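Local structure of alpha-2,3-sialyltransferase (Campylobacter jejuni, 2P2V) at residues Tyr134-Ile137 with Lys138-Ile142. The protein probably transfers sialic acid from CMP-sialic acid to acceptor sugars in alpha-2,3 linkage, and binds a fluorinated analogue of that donor. Residues are numbered along the deposited sequence; the frame is centred on the assembly and turned at random.
Sequences YAYI and KYNEI
Tyr134 and Lys138, one turn apart on helix 131-144, illustrate how i to i+4 neighbours share one side of a helix. The lysine chain runs extended beyond CG across one face of the tyrosine ring, toward its rim: CD lies 4.1 Å above the ring plane, and Lys138 CE comes within 3.5 Å of Tyr134 CZ. At its end Lys138 NZ gives a weak hydrogen bond to Tyr134 OH, 3.3 Å away. Tyr134 swings CG anti to its own nitrogen (chi1 -167°), while Lys138 holds CG anti to its carbonyl carbon (chi1 -62°), and these two choices bring ring and chain together. The stronger partners of the ammonium are backbone carbonyls: Asn100 O and, across the subunit interface, Asn115 O of the second subunit.

Tyr136 and Asn140 repeat the spacing with different chemistry. Asn140 ND2 sits over one ring face, offset to the rim and 3.3 Å from Tyr136 CE2, with the amide plane turned 82° from the ring. The same nitrogen is 3.0 Å from Tyr136 O, which already accepts the backbone N-H of Asn140. The phenol end of Tyr136 reaches helix 207-221, where Tyr136 OH is hydrogen-bonded to the Glu212 carboxylate.

Beneath both pairs run regular alpha-helical bonds, such as Glu141 N to Ile137 O at 2.9 Å. Tyr139 sends its ring away from the preceding turn, and its hydroxyl is hydrogen-bonded to His78 and Gln82 of the second subunit; Glu141 makes a salt bridge to Arg147.

The chemistry thus divides the work: aliphatic carbon and amide nitrogen lie against the tyrosine faces within the helix, whereas the polar ends of Lys138 and Tyr139 tie this helix to a neighbouring copy of the enzyme, and a buried ammonium is met by several oxygens.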
# COMPACT_ATOMS: atom_id res chain seq x y z
N TYR A 134 11.83 -18.07 10.99
CA TYR A 134 10.91 -17.76 9.86
C TYR A 134 11.58 -18.02 8.52
O TYR A 134 10.97 -18.61 7.61
CB TYR A 134 10.50 -16.31 9.93
CG TYR A 134 9.32 -15.91 9.04
CD1 TYR A 134 9.43 -14.87 8.13
CD2 TYR A 134 8.05 -16.46 9.30
CE1 TYR A 134 8.29 -14.40 7.42
CE2 TYR A 134 6.90 -16.02 8.56
CZ TYR A 134 7.04 -15.00 7.65
OH TYR A 134 5.91 -14.56 6.94
N ALA A 135 12.84 -17.58 8.35
CA ALA A 135 13.57 -17.91 7.14
C ALA A 135 13.79 -19.40 6.98
O ALA A 135 13.75 -19.93 5.86
CB ALA A 135 14.92 -17.13 7.09
N TYR A 136 14.06 -20.10 8.08
CA TYR A 136 14.27 -21.54 8.02
C TYR A 136 12.99 -22.30 7.61
O TYR A 136 13.03 -23.21 6.74
CB TYR A 136 14.79 -22.01 9.41
CG TYR A 136 14.50 -23.44 9.79
CD1 TYR A 136 13.38 -23.75 10.52
CD2 TYR A 136 15.39 -24.48 9.47
CE1 TYR A 136 13.10 -25.04 10.89
CE2 TYR A 136 15.12 -25.82 9.86
CZ TYR A 136 13.96 -26.06 10.58
OH TYR A 136 13.62 -27.33 10.99
N ILE A 137 11.86 -21.91 8.16
CA ILE A 137 10.58 -22.62 7.73
C ILE A 137 10.21 -22.28 6.32
O ILE A 137 9.68 -23.15 5.58
CB ILE A 137 9.43 -22.45 8.75
CG1 ILE A 137 8.90 -20.98 8.86
CG2 ILE A 137 9.86 -22.99 10.16
CD1 ILE A 137 7.62 -20.80 9.74
N LYS A 138 10.45 -21.04 5.88
CA LYS A 138 10.13 -20.74 4.46
C LYS A 138 11.02 -21.47 3.49
O LYS A 138 10.52 -21.96 2.45
CB LYS A 138 10.13 -19.22 4.20
CG LYS A 138 9.05 -18.50 5.05
CD LYS A 138 8.70 -17.21 4.37
CE LYS A 138 7.27 -16.89 4.69
NZ LYS A 138 6.76 -15.73 3.99
N TYR A 139 12.31 -21.57 3.81
CA TYR A 139 13.26 -22.27 2.95
C TYR A 139 12.82 -23.74 2.84
O TYR A 139 12.74 -24.30 1.74
CB TYR A 139 14.69 -22.21 3.54
CG TYR A 139 15.73 -22.92 2.70
CD1 TYR A 139 15.90 -22.60 1.35
CD2 TYR A 139 16.60 -23.89 3.27
CE1 TYR A 139 16.88 -23.24 0.57
CE2 TYR A 139 17.59 -24.53 2.48
CZ TYR A 139 17.71 -24.23 1.14
OH TYR A 139 18.64 -24.83 0.31
N ASN A 140 12.53 -24.35 3.97
CA ASN A 140 12.08 -25.78 3.91
C ASN A 140 10.73 -26.02 3.26
O ASN A 140 10.58 -26.99 2.49
CB ASN A 140 12.06 -26.39 5.29
CG ASN A 140 13.41 -26.69 5.78
OD1 ASN A 140 14.16 -27.42 5.16
ND2 ASN A 140 13.75 -26.10 6.89
N GLU A 141 9.78 -25.12 3.49
CA GLU A 141 8.51 -25.17 2.75
C GLU A 141 8.71 -25.04 1.27
O GLU A 141 8.26 -25.94 0.43
CB GLU A 141 7.58 -24.05 3.27
CG GLU A 141 6.27 -23.90 2.48
CD GLU A 141 5.24 -24.93 2.85
OE1 GLU A 141 4.94 -25.13 4.04
OE2 GLU A 141 4.69 -25.56 1.92
N ILE A 142 9.32 -23.95 0.82
CA ILE A 142 9.42 -23.71 -0.64
C ILE A 142 10.24 -24.74 -1.39
O ILE A 142 9.83 -25.23 -2.49
CB ILE A 142 10.04 -22.26 -0.94
CG1 ILE A 142 9.04 -21.18 -0.43
CG2 ILE A 142 10.34 -22.08 -2.44
CD1 ILE A 142 9.71 -19.80 -0.03